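Local coordinates for Sec-alkylsulfatase (Pseudomonas sp., PDB 4AXH), which hydrolyses (R)-secondary-alkyl sulfates with strict inversion of configuration, giving (S)-secondary alcohols and sulfate, as a zinc-dependent homodimeric enzyme, at residues A[75-78]-A[79-83]; A[83-86]-A[87-90]; A[158-161]-A[162-166]; A[192-195]-A[196-200]; A[554-557]-A[558-561]. One frame throughout, in Å; residues are numbered along the deposited sequence.

Contact 1: A[75-78]-A[79-83]; sequences IKNA and EGQVV
This is the tight end of a two-stranded antiparallel hairpin, where strand 74-76 reverses into strand 82-85 through a type I turn from N77 to G80. The backbone N of V83 gives its hydrogen to I75 O at 2.8 Å, and the N of N77 does the same to Q81 O at 2.7 Å; both donors lie in the plane of the carbonyl they reach. Between these bonds K76 and V82 form a non-hydrogen-bonded pair, and their side chains diverge. The turn itself is closed by G80 N to N77 O at 3.1 Å, with the donor well above the carbonyl plane. G80, the last residue of the turn, has positive phi, 81°, and with the N77-Q81 bond this gives the type I turn plus G1 bulge familiar from short hairpins.

N77 does most of the side-chain work. It was modelled in two conformers; in the one described, CG stands opposite the backbone N (chi1 179°) and OD1 comes back to E79 N at 2.9 Å, an Asx turn laid over the beta turn. The amide of N77 then runs alongside the E79 side chain. Nearer the strand, CB of N77 rests 3.8 Å from CG2 of V83, whose CB in turn lies 4.4 Å from I75 CG2.

Beyond the hairpin, E79 carries its carboxylate off to a salt bridge with K540. The buried face, I75 and V83, settles on helix 153-164 at T155 and A158, and the V83 backbone also bonds to T255.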
loop_
_atom_site.group_PDB
_atom_site.type_symbol
_atom_site.label_atom_id
_atom_site.label_comp_id
_atom_site.label_asym_id
_atom_site.label_seq_id
_atom_site.Cartn_x
_atom_site.Cartn_y
_atom_site.Cartn_z
ATOM N N ILE A 75 -23.951 17.933 24.219
ATOM C CA ILE A 75 -24.711 18.111 23.004
ATOM C C ILE A 75 -25.517 16.804 22.919
ATOM O O ILE A 75 -24.943 15.714 23.017
ATOM C CB ILE A 75 -23.801 18.346 21.774
ATOM C CG1 ILE A 75 -22.992 19.648 21.910
ATOM C CG2 ILE A 75 -24.625 18.330 20.466
ATOM C CD1 ILE A 75 -21.806 19.734 20.937
ATOM N N LYS A 76 -26.837 16.916 22.778
ATOM C CA LYS A 76 -27.733 15.767 22.695
ATOM C C LYS A 76 -28.330 15.601 21.309
ATOM O O LYS A 76 -28.396 16.566 20.531
ATOM C CB LYS A 76 -28.858 15.902 23.734
ATOM C CG LYS A 76 -28.395 15.704 25.177
ATOM C CD LYS A 76 -29.160 16.586 26.160
ATOM C CE LYS A 76 -28.307 17.688 26.763
ATOM N NZ LYS A 76 -27.957 18.778 25.788
ATOM N N ASN A 77 -28.770 14.359 21.009
ATOM C CA ASN A 77 -29.428 13.922 19.776
ATOM C C ASN A 77 -30.919 14.325 19.875
ATOM O O ASN A 77 -31.334 14.834 20.922
ATOM C CB ASN A 77 -29.284 12.388 19.681
ATOM C CG ASN A 77 -29.936 11.752 18.479
ATOM O OD1 ASN A 77 -31.113 11.335 18.511
ATOM N ND2 ASN A 77 -29.195 11.709 17.382
ATOM N N ALA A 78 -31.745 14.058 18.813
ATOM C CA ALA A 78 -33.194 14.301 18.844
ATOM C C ALA A 78 -33.859 13.462 19.930
ATOM O O ALA A 78 -34.688 13.978 20.685
ATOM C CB ALA A 78 -33.818 14.005 17.506
ATOM N N GLU A 79 -33.416 12.221 20.085
ATOM C CA GLU A 79 -33.941 11.289 21.100
ATOM C C GLU A 79 -33.467 11.613 22.559
ATOM O O GLU A 79 -33.751 10.839 23.484
ATOM C CB GLU A 79 -33.586 9.831 20.719
ATOM C CG GLU A 79 -34.138 9.365 19.389
ATOM C CD GLU A 79 -34.097 7.853 19.265
ATOM O OE1 GLU A 79 -34.875 7.161 19.969
ATOM O OE2 GLU A 79 -33.268 7.360 18.467
ATOM N N GLY A 80 -32.746 12.733 22.736
ATOM C CA GLY A 80 -32.226 13.191 24.024
ATOM C C GLY A 80 -30.942 12.539 24.498
ATOM O O GLY A 80 -30.453 12.904 25.570
ATOM N N GLN A 81 -30.392 11.543 23.720
ATOM C CA GLN A 81 -29.144 10.826 24.048
ATOM C C GLN A 81 -27.921 11.723 23.787
ATOM O O GLN A 81 -27.907 12.480 22.817
ATOM C CB GLN A 81 -28.958 9.530 23.249
ATOM C CG GLN A 81 -30.201 8.805 22.777
ATOM C CD GLN A 81 -29.810 7.767 21.743
ATOM O OE1 GLN A 81 -29.656 8.048 20.545
ATOM N NE2 GLN A 81 -29.574 6.553 22.184
ATOM N N VAL A 82 -26.872 11.582 24.633
ATOM C CA VAL A 82 -25.627 12.355 24.576
ATOM C C VAL A 82 -24.832 12.001 23.323
ATOM O O VAL A 82 -24.619 10.820 23.046
ATOM C CB VAL A 82 -24.770 12.255 25.880
ATOM C CG1 VAL A 82 -23.711 13.353 25.927
ATOM C CG2 VAL A 82 -25.645 12.337 27.123
ATOM N N VAL A 83 -24.442 13.042 22.563
ATOM C CA VAL A 83 -23.676 12.983 21.316
ATOM C C VAL A 83 -22.213 13.357 21.591
ATOM O O VAL A 83 -21.304 12.714 21.055
ATOM C CB VAL A 83 -24.318 13.906 20.218
ATOM C CG1 VAL A 83 -23.397 14.131 19.020
ATOM C CG2 VAL A 83 -25.633 13.336 19.748
#

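Contact 2: A[83-86]-A[87-90]; sequences VWDM and GAYQ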
loop_
_atom_site.group_PDB
_atom_site.type_symbol
_atom_site.label_atom_id
_atom_site.label_comp_id
_atom_site.label_asym_id
_atom_site.label_seq_id
_atom_site.Cartn_x
_atom_site.Cartn_y
_atom_site.Cartn_z
ATOM N N VAL A 83 -24.442 13.042 22.563
ATOM C CA VAL A 83 -23.676 12.983 21.316
ATOM C C VAL A 83 -22.213 13.357 21.591
ATOM O O VAL A 83 -21.304 12.714 21.055
ATOM C CB VAL A 83 -24.318 13.906 20.218
ATOM C CG1 VAL A 83 -23.397 14.131 19.020
ATOM C CG2 VAL A 83 -25.633 13.336 19.748
ATOM N N TRP A 84 -22.015 14.439 22.390
ATOM C CA TRP A 84 -20.729 15.012 22.725
ATOM C C TRP A 84 -20.767 15.504 24.156
ATOM O O TRP A 84 -21.627 16.320 24.500
ATOM C CB TRP A 84 -20.439 16.199 21.795
ATOM C CG TRP A 84 -19.016 16.684 21.849
ATOM C CD1 TRP A 84 -18.555 17.832 22.429
ATOM C CD2 TRP A 84 -17.866 16.018 21.300
ATOM N NE1 TRP A 84 -17.185 17.932 22.257
ATOM C CE2 TRP A 84 -16.740 16.831 21.570
ATOM C CE3 TRP A 84 -17.681 14.815 20.601
ATOM C CZ2 TRP A 84 -15.464 16.502 21.118
ATOM C CZ3 TRP A 84 -16.407 14.477 20.179
ATOM C CH2 TRP A 84 -15.320 15.317 20.422
ATOM N N ASP A 85 -19.821 15.027 24.983
ATOM C CA ASP A 85 -19.711 15.377 26.399
ATOM C C ASP A 85 -18.280 15.785 26.739
ATOM O O ASP A 85 -17.366 14.961 26.673
ATOM C CB ASP A 85 -20.177 14.189 27.284
ATOM C CG ASP A 85 -20.582 14.530 28.712
ATOM O OD1 ASP A 85 -20.385 15.711 29.130
ATOM O OD2 ASP A 85 -21.086 13.611 29.421
ATOM N N MET A 86 -18.090 17.063 27.058
ATOM C CA MET A 86 -16.795 17.632 27.444
ATOM C C MET A 86 -16.601 17.553 28.972
ATOM O O MET A 86 -15.467 17.457 29.433
ATOM C CB MET A 86 -16.663 19.079 26.955
ATOM C CG MET A 86 -16.110 19.176 25.559
ATOM S SD MET A 86 -14.378 18.625 25.390
ATOM C CE MET A 86 -13.597 19.810 26.445
ATOM N N GLY A 87 -17.714 17.542 29.719
ATOM C CA GLY A 87 -17.748 17.423 31.168
ATOM C C GLY A 87 -17.130 16.139 31.691
ATOM O O GLY A 87 -16.734 16.085 32.857
ATOM N N ALA A 88 -17.024 15.096 30.838
ATOM C CA ALA A 88 -16.426 13.822 31.219
ATOM C C ALA A 88 -14.886 13.906 31.394
ATOM O O ALA A 88 -14.305 13.081 32.105
ATOM C CB ALA A 88 -16.778 12.767 30.194
ATOM N N TYR A 89 -14.240 14.919 30.768
ATOM C CA TYR A 89 -12.800 15.140 30.815
ATOM C C TYR A 89 -12.345 16.178 31.857
ATOM O O TYR A 89 -11.235 16.699 31.760
ATOM C CB TYR A 89 -12.262 15.447 29.415
ATOM C CG TYR A 89 -12.508 14.328 28.434
ATOM C CD1 TYR A 89 -11.694 13.197 28.412
ATOM C CD2 TYR A 89 -13.561 14.393 27.523
ATOM C CE1 TYR A 89 -11.938 12.142 27.523
ATOM C CE2 TYR A 89 -13.809 13.352 26.622
ATOM C CZ TYR A 89 -13.004 12.221 26.635
ATOM O OH TYR A 89 -13.248 11.193 25.755
ATOM N N GLN A 90 -13.183 16.426 32.884
ATOM C CA GLN A 90 -12.933 17.373 33.975
ATOM C C GLN A 90 -11.662 17.059 34.793
ATOM O O GLN A 90 -10.961 17.989 35.197
ATOM C CB GLN A 90 -14.146 17.464 34.894
ATOM C CG GLN A 90 -14.256 18.818 35.581
ATOM C CD GLN A 90 -15.213 19.730 34.873
ATOM O OE1 GLN A 90 -16.330 19.970 35.354
ATOM N NE2 GLN A 90 -14.796 20.271 33.727
HETATM O O HOH W 1 -20.920 17.837 30.190
#
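With chi1 at -160°, D85 places CG opposite its own backbone N and swings OD1 forward to G87, while Y89, at chi1 -60°, brings one side of its ring, CD2 and CE2, to D85 O. D85 OD1 accepts from G87 N at 3.3 Å, a weak and well-bent bond. A water is modelled next to both groups, but it sits too near OD1 to bear detailed interpretation. The other oxygen of the carboxylate, OD2, has a weak partner in Q74 NE2.

The firmer bond is in the backbone: Y89 N reaches M86 O at 3.1 Å, with the donor above the carbonyl plane. The same M86 O lies by the edge of the Y89 ring, near its plane, 4.1 Å from CD2. D85 O comes to the ring obliquely, and both CD2 and CE2 of Y89 are 3.9 Å from it. Farther out the ring is fixed by others: OH bonds to Q244 OE1, and K251 makes a cation-pi contact.

W84, earlier in the strand, is anchored through NE1 to G129 O. V83 and W84 both face I75 on the partner strand, which is a classic beta bulge. The chain thus leaves the bulged strand 82-85 through an Asx-type turn at D85, held by only a weak bond, and passes directly into the i to i+3 pattern of the 3-10 segment that starts at G87.

Contact 3: A[158-161]-A[162-166]; sequences AALD and LYFQH
L160 and F164, one helical turn apart, lie side by side pointing the same way, and the ring atom CE2 of F164 meets both CG and CD2 of L160 at 3.7 Å. L160 O sits oblique to the F164 ring. F164 has CG opposite its carbonyl carbon (chi1 -68°), which carries the ring back along the helix onto the leucine.

Regular backbone bonds set this spacing: L162 N to A158 O, Y163 N to A159 O and F164 N to L160 O are each 3.0 Å. Q165 N still reaches D161 O, but with a more bent N-H. As the turns run out, the side chain of H166 folds back and ND1 donates to L162 O at 3.1 Å, almost straight at 170° and nearly along the C=O axis, with the oxygen in the imidazole plane.

Around these residues the helix 153-164 packs on the mixed sheet as the connection of a beta-alpha-beta crossover between strands 144-147 and 172-176 of the metallo-beta-lactamase fold. L160 rests on M135 and L146; Y163 reaches E139 with its OH; K169 makes a cation-pi contact with F164; D161 pairs with R157.

Because ND1 of H166 is the donor, it must carry a proton, as either the neutral ND1-H tautomer or the imidazolium. At the carbonyl-rich C-terminal end of a helix, the cation would probably be somewhat favoured.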
loop_
_atom_site.group_PDB
_atom_site.type_symbol
_atom_site.label_atom_id
_atom_site.label_comp_id
_atom_site.label_asym_id
_atom_site.label_seq_id
_atom_site.Cartn_x
_atom_site.Cartn_y
_atom_site.Cartn_z
ATOM N N ALA A 158 -24.894 22.834 17.043
ATOM C CA ALA A 158 -24.409 23.361 18.312
ATOM C C ALA A 158 -23.285 24.391 18.132
ATOM O O ALA A 158 -23.305 25.415 18.803
ATOM C CB ALA A 158 -23.977 22.221 19.223
ATOM N N ALA A 159 -22.322 24.127 17.229
ATOM C CA ALA A 159 -21.206 25.039 16.924
ATOM C C ALA A 159 -21.726 26.416 16.450
ATOM O O ALA A 159 -21.346 27.472 16.988
ATOM C CB ALA A 159 -20.342 24.429 15.842
ATOM N N LEU A 160 -22.645 26.374 15.458
ATOM C CA LEU A 160 -23.335 27.528 14.901
ATOM C C LEU A 160 -24.222 28.236 15.961
ATOM O O LEU A 160 -24.319 29.462 15.943
ATOM C CB LEU A 160 -24.168 27.037 13.730
ATOM C CG LEU A 160 -24.178 27.889 12.495
ATOM C CD1 LEU A 160 -22.938 27.692 11.675
ATOM C CD2 LEU A 160 -25.398 27.561 11.653
ATOM N N ASP A 161 -24.820 27.482 16.903
ATOM C CA ASP A 161 -25.644 28.045 17.979
ATOM C C ASP A 161 -24.809 28.916 18.921
ATOM O O ASP A 161 -25.238 30.039 19.275
ATOM C CB ASP A 161 -26.370 26.939 18.785
ATOM C CG ASP A 161 -27.690 26.434 18.206
ATOM O OD1 ASP A 161 -28.259 27.125 17.321
ATOM O OD2 ASP A 161 -28.204 25.395 18.703
ATOM N N LEU A 162 -23.615 28.380 19.332
ATOM C CA LEU A 162 -22.633 29.004 20.214
ATOM C C LEU A 162 -22.084 30.250 19.555
ATOM O O LEU A 162 -21.945 31.261 20.234
ATOM C CB LEU A 162 -21.516 28.008 20.568
ATOM C CG LEU A 162 -20.308 28.499 21.383
ATOM C CD1 LEU A 162 -20.713 28.978 22.757
ATOM C CD2 LEU A 162 -19.262 27.395 21.489
ATOM N N TYR A 163 -21.849 30.204 18.237
ATOM C CA TYR A 163 -21.394 31.351 17.461
ATOM C C TYR A 163 -22.451 32.454 17.440
ATOM O O TYR A 163 -22.113 33.636 17.632
ATOM C CB TYR A 163 -21.052 30.944 16.022
ATOM C CG TYR A 163 -20.749 32.115 15.113
ATOM C CD1 TYR A 163 -19.477 32.691 15.077
ATOM C CD2 TYR A 163 -21.727 32.640 14.269
ATOM C CE1 TYR A 163 -19.190 33.768 14.231
ATOM C CE2 TYR A 163 -21.457 33.727 13.429
ATOM C CZ TYR A 163 -20.186 34.286 13.413
ATOM O OH TYR A 163 -19.907 35.349 12.591
ATOM N N PHE A 164 -23.720 32.094 17.173
ATOM C CA PHE A 164 -24.785 33.102 17.115
ATOM C C PHE A 164 -25.092 33.733 18.468
ATOM O O PHE A 164 -25.548 34.872 18.510
ATOM C CB PHE A 164 -26.038 32.577 16.385
ATOM C CG PHE A 164 -25.821 32.345 14.908
ATOM C CD1 PHE A 164 -25.148 33.292 14.127
ATOM C CD2 PHE A 164 -26.331 31.207 14.284
ATOM C CE1 PHE A 164 -24.959 33.086 12.764
ATOM C CE2 PHE A 164 -26.120 30.987 12.921
ATOM C CZ PHE A 164 -25.436 31.929 12.168
ATOM N N GLN A 165 -24.773 33.027 19.576
ATOM C CA GLN A 165 -24.965 33.553 20.926
ATOM C C GLN A 165 -24.011 34.731 21.252
ATOM O O GLN A 165 -24.247 35.437 22.243
ATOM C CB GLN A 165 -24.814 32.444 21.957
ATOM C CG GLN A 165 -26.128 31.777 22.305
ATOM C CD GLN A 165 -25.949 30.365 22.795
ATOM O OE1 GLN A 165 -26.511 29.420 22.232
ATOM N NE2 GLN A 165 -25.174 30.186 23.863
ATOM N N HIS A 166 -22.961 34.955 20.412
ATOM C CA HIS A 166 -21.939 35.979 20.628
ATOM C C HIS A 166 -21.686 36.840 19.432
ATOM O O HIS A 166 -21.056 37.895 19.550
ATOM C CB HIS A 166 -20.628 35.337 21.097
ATOM C CG HIS A 166 -20.783 34.598 22.387
ATOM N ND1 HIS A 166 -21.205 33.272 22.412
ATOM C CD2 HIS A 166 -20.679 35.050 23.659
ATOM C CE1 HIS A 166 -21.330 32.957 23.693
ATOM N NE2 HIS A 166 -21.015 33.988 24.485
#

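Contact 4: A[192-195]-A[196-200]; sequences IDEA and DVKAG
E194 and K198 pass across one another on a single turn of the short helix 194-199, which opens after D193 at the N-cap position and closes at G200 in a Schellman motif. E194 is deposited in two conformers; in the one described, CG stands opposite the backbone N (chi1 -176°) and the chain then bends. K198 crosses it at a slant, with its CE 3.7 Å from CG of E194, yet the charged ends do not meet: E194 OE1 is 4.7 Å from K198 NZ. That carboxylate oxygen is held instead by the backbone N of A263. The other oxygen of E194, OE2, lies 3.6 Å from CG1 of V197. E194 and K198 are therefore linked by aliphatic contact, with at most a diffuse attraction between the charges.

The second methyl of V197, CG2, meets CD1 of I192 at 3.7 Å. I192 manages this by setting CG1 between its backbone N and carbonyl carbon (chi1 66°), and V262 in a neighbouring loop covers the isoleucine.

Backbone bonds are good where the helix is established: K198 N to E194 O is almost straight. At the start they are weak, with D196 N and V197 N both directed at D193 O. At the far end G200 N returns to V197 O at 2.8 Å.

The D193 side chain makes no capping bond. Its carboxylate runs alongside that of D196, planes 72° apart, and the two like charges come within 4.0 Å at their OD2 atoms. A water spans this start of the helix, accepting from D193 N and donating to D196 OD2 at 2.6 Å.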
loop_
_atom_site.group_PDB
_atom_site.type_symbol
_atom_site.label_atom_id
_atom_site.label_comp_id
_atom_site.label_asym_id
_atom_site.label_seq_id
_atom_site.Cartn_x
_atom_site.Cartn_y
_atom_site.Cartn_z
ATOM N N ILE A 192 -27.397 23.559 6.602
ATOM C CA ILE A 192 -27.790 24.015 5.255
ATOM C C ILE A 192 -28.754 23.030 4.546
ATOM O O ILE A 192 -28.840 21.859 4.924
ATOM C CB ILE A 192 -26.593 24.452 4.315
ATOM C CG1 ILE A 192 -25.692 23.266 3.970
ATOM C CG2 ILE A 192 -25.787 25.609 4.891
ATOM C CD1 ILE A 192 -25.774 22.839 2.682
ATOM N N ASP A 193 -29.439 23.516 3.487
ATOM C CA ASP A 193 -30.363 22.688 2.712
ATOM C C ASP A 193 -29.871 22.419 1.292
ATOM O O ASP A 193 -29.482 23.378 0.643
ATOM C CB ASP A 193 -31.749 23.329 2.709
ATOM C CG ASP A 193 -32.301 23.547 4.101
ATOM O OD1 ASP A 193 -32.317 22.560 4.903
ATOM O OD2 ASP A 193 -32.720 24.694 4.396
ATOM N N GLU A 194 -29.886 21.134 0.804
ATOM C CA GLU A 194 -29.410 20.840 -0.553
ATOM C C GLU A 194 -30.203 21.610 -1.589
ATOM O O GLU A 194 -29.613 22.019 -2.601
ATOM C CB GLU A 194 -29.231 19.334 -0.886
ATOM C CG GLU A 194 -28.636 19.035 -2.269
ATOM C CD GLU A 194 -27.185 18.590 -2.415
ATOM O OE1 GLU A 194 -26.888 17.449 -1.987
ATOM O OE2 GLU A 194 -26.383 19.312 -3.064
ATOM N N ALA A 195 -31.490 21.904 -1.325
ATOM C CA ALA A 195 -32.306 22.721 -2.224
ATOM C C ALA A 195 -31.609 24.065 -2.515
ATOM O O ALA A 195 -31.546 24.451 -3.675
ATOM C CB ALA A 195 -33.681 22.972 -1.609
ATOM N N ASP A 196 -31.049 24.739 -1.473
ATOM C CA ASP A 196 -30.360 26.032 -1.597
ATOM C C ASP A 196 -29.056 25.909 -2.387
ATOM O O ASP A 196 -28.674 26.851 -3.089
ATOM C CB ASP A 196 -30.074 26.650 -0.220
ATOM C CG ASP A 196 -31.284 27.007 0.613
ATOM O OD1 ASP A 196 -32.389 27.079 0.050
ATOM O OD2 ASP A 196 -31.116 27.262 1.822
ATOM N N VAL A 197 -28.374 24.748 -2.253
ATOM C CA VAL A 197 -27.125 24.451 -2.934
ATOM C C VAL A 197 -27.439 24.314 -4.418
ATOM O O VAL A 197 -26.923 25.091 -5.216
ATOM C CB VAL A 197 -26.404 23.214 -2.322
ATOM C CG1 VAL A 197 -25.222 22.749 -3.170
ATOM C CG2 VAL A 197 -25.957 23.506 -0.905
ATOM N N LYS A 198 -28.360 23.397 -4.770
ATOM C CA LYS A 198 -28.780 23.143 -6.147
ATOM C C LYS A 198 -29.246 24.430 -6.875
ATOM O O LYS A 198 -28.943 24.611 -8.054
ATOM C CB LYS A 198 -29.815 22.012 -6.194
ATOM C CG LYS A 198 -29.282 20.677 -5.651
ATOM C CD LYS A 198 -30.106 19.499 -6.169
ATOM C CE LYS A 198 -29.680 18.139 -5.654
ATOM N NZ LYS A 198 -30.696 17.565 -4.714
ATOM N N ALA A 199 -29.884 25.344 -6.148
ATOM C CA ALA A 199 -30.369 26.632 -6.643
ATOM C C ALA A 199 -29.224 27.660 -6.817
ATOM O O ALA A 199 -29.398 28.661 -7.534
ATOM C CB ALA A 199 -31.425 27.195 -5.687
ATOM N N GLY A 200 -28.092 27.434 -6.147
ATOM C CA GLY A 200 -26.950 28.333 -6.212
ATOM C C GLY A 200 -27.022 29.473 -5.215
ATOM O O GLY A 200 -26.217 30.408 -5.295
HETATM O O HOH W 2 -29.303 26.693 3.569
#

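Contact 5: A[554-557]-A[558-561]; sequences DLLA and IRLD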
loop_
_atom_site.group_PDB
_atom_site.type_symbol
_atom_site.label_atom_id
_atom_site.label_comp_id
_atom_site.label_asym_id
_atom_site.label_seq_id
_atom_site.Cartn_x
_atom_site.Cartn_y
_atom_site.Cartn_z
ATOM N N ASP A 554 -20.627 -3.735 -6.336
ATOM C CA ASP A 554 -19.284 -4.066 -5.858
ATOM C C ASP A 554 -19.388 -4.636 -4.423
ATOM O O ASP A 554 -18.675 -5.581 -4.055
ATOM C CB ASP A 554 -18.361 -2.826 -5.954
ATOM C CG ASP A 554 -17.818 -2.505 -7.352
ATOM O OD1 ASP A 554 -17.833 -3.415 -8.230
ATOM O OD2 ASP A 554 -17.318 -1.371 -7.553
ATOM N N LEU A 555 -20.358 -4.112 -3.653
ATOM C CA LEU A 555 -20.690 -4.562 -2.305
ATOM C C LEU A 555 -21.269 -5.965 -2.385
ATOM O O LEU A 555 -20.943 -6.798 -1.553
ATOM C CB LEU A 555 -21.758 -3.635 -1.735
ATOM C CG LEU A 555 -21.443 -2.879 -0.470
ATOM C CD1 LEU A 555 -20.739 -1.569 -0.785
ATOM C CD2 LEU A 555 -22.755 -2.628 0.298
ATOM N N LEU A 556 -22.144 -6.216 -3.390
ATOM C CA LEU A 556 -22.764 -7.526 -3.610
ATOM C C LEU A 556 -21.737 -8.568 -4.035
ATOM O O LEU A 556 -21.822 -9.701 -3.571
ATOM C CB LEU A 556 -23.938 -7.453 -4.605
ATOM C CG LEU A 556 -25.148 -6.569 -4.246
ATOM C CD1 LEU A 556 -26.343 -6.928 -5.104
ATOM C CD2 LEU A 556 -25.555 -6.712 -2.787
ATOM N N ALA A 557 -20.734 -8.179 -4.863
ATOM C CA ALA A 557 -19.636 -9.060 -5.308
ATOM C C ALA A 557 -18.785 -9.522 -4.114
ATOM O O ALA A 557 -18.192 -10.605 -4.162
ATOM C CB ALA A 557 -18.765 -8.348 -6.331
ATOM N N ILE A 558 -18.760 -8.694 -3.044
ATOM C CA ILE A 558 -18.072 -8.901 -1.768
ATOM C C ILE A 558 -18.972 -9.722 -0.819
ATOM O O ILE A 558 -18.474 -10.592 -0.110
ATOM C CB ILE A 558 -17.662 -7.500 -1.194
ATOM C CG1 ILE A 558 -16.403 -6.970 -1.892
ATOM C CG2 ILE A 558 -17.501 -7.507 0.331
ATOM C CD1 ILE A 558 -16.216 -5.467 -1.840
ATOM N N ARG A 559 -20.283 -9.429 -0.812
ATOM C CA ARG A 559 -21.296 -10.116 0.001
ATOM C C ARG A 559 -21.586 -11.542 -0.516
ATOM O O ARG A 559 -21.896 -12.430 0.278
ATOM C CB ARG A 559 -22.591 -9.296 0.046
ATOM C CG ARG A 559 -22.499 -8.107 0.993
ATOM C CD ARG A 559 -23.840 -7.464 1.209
ATOM N NE ARG A 559 -24.794 -8.431 1.743
ATOM C CZ ARG A 559 -26.108 -8.287 1.683
ATOM N NH1 ARG A 559 -26.636 -7.200 1.136
ATOM N NH2 ARG A 559 -26.904 -9.219 2.189
ATOM N N LEU A 560 -21.463 -11.758 -1.843
ATOM C CA LEU A 560 -21.664 -13.056 -2.477
ATOM C C LEU A 560 -20.800 -14.141 -1.820
ATOM O O LEU A 560 -19.593 -13.948 -1.609
ATOM C CB LEU A 560 -21.390 -12.970 -3.990
ATOM C CG LEU A 560 -21.646 -14.237 -4.812
ATOM C CD1 LEU A 560 -23.109 -14.397 -5.102
ATOM C CD2 LEU A 560 -20.887 -14.193 -6.096
ATOM N N ASP A 561 -21.451 -15.258 -1.469
ATOM C CA ASP A 561 -20.851 -16.421 -0.837
ATOM C C ASP A 561 -20.455 -17.412 -1.915
ATOM O O ASP A 561 -21.288 -18.202 -2.366
ATOM C CB ASP A 561 -21.834 -17.065 0.158
ATOM C CG ASP A 561 -21.270 -18.164 1.060
ATOM O OD1 ASP A 561 -20.094 -18.574 0.852
ATOM O OD2 ASP A 561 -21.984 -18.581 2.000
#
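Backbone bonds tie L555 and L556 to R559 and L560 in the last turn of helix 549-559. R559 N donates to L555 O at 2.8 Å and L560 N to L556 O at 2.7 Å, both N-H groups somewhat bent. I558 N is held more loosely, by weak bonds to D554 O and L555 O, each 3.3 Å away. L560 is the first residue to leave helical angles.

Van der Waals contacts follow the same turn. I558 has CG1 opposite its carbonyl carbon (chi1 -79°), which sends the side chain back along the helix and brings CD1 to 3.3 Å from D554 O. R559 starts similarly, with CG resting 3.3 Å from L555 O. It then bends at chi3 (58°), its side chain running beside that of L556 in the same direction until NH1 comes to 4.1 Å from CD2 of the leucine.

The helix belongs to the C-terminal domain of alkylsulfatases, a family of the SCP2 clan. A557 and L560 turn onto L592 of strand 591-596, in the domain's mixed sheet, while L556 packs on L649.

Polar ends find partners elsewhere, D554 OD1 accepting from Q594 NE2 and R559 NE donating to D650 O. The second subunit also touches this turn: I558 packs on L384 of the second subunit, A557 on N381 of that subunit, and I558 O accepts a hydrogen bond from ND2 of N385 there.

In the fold
Contacts 1 and 2 follow one another along the chain and share V83, contact 2 leaving the hairpin's second strand; their centres lie 13 Å apart, and I75 N probably bonds to W84 O across them at 2.8 Å. Contact 3 packs against the hairpin: I75 CD1 meets A158 CB at 3.7 Å, although the centres of contacts 1 and 3 are 17 Å apart. Contact 4 belongs to the same metallo-beta-lactamase region as contact 3, about 7 Å away at the nearest atoms, without touching it. Contact 5 stands alone in the C-terminal domain, its centre 35 to 44 Å from the others, facing the second subunit. All five lie away from the zinc and sulfate sites.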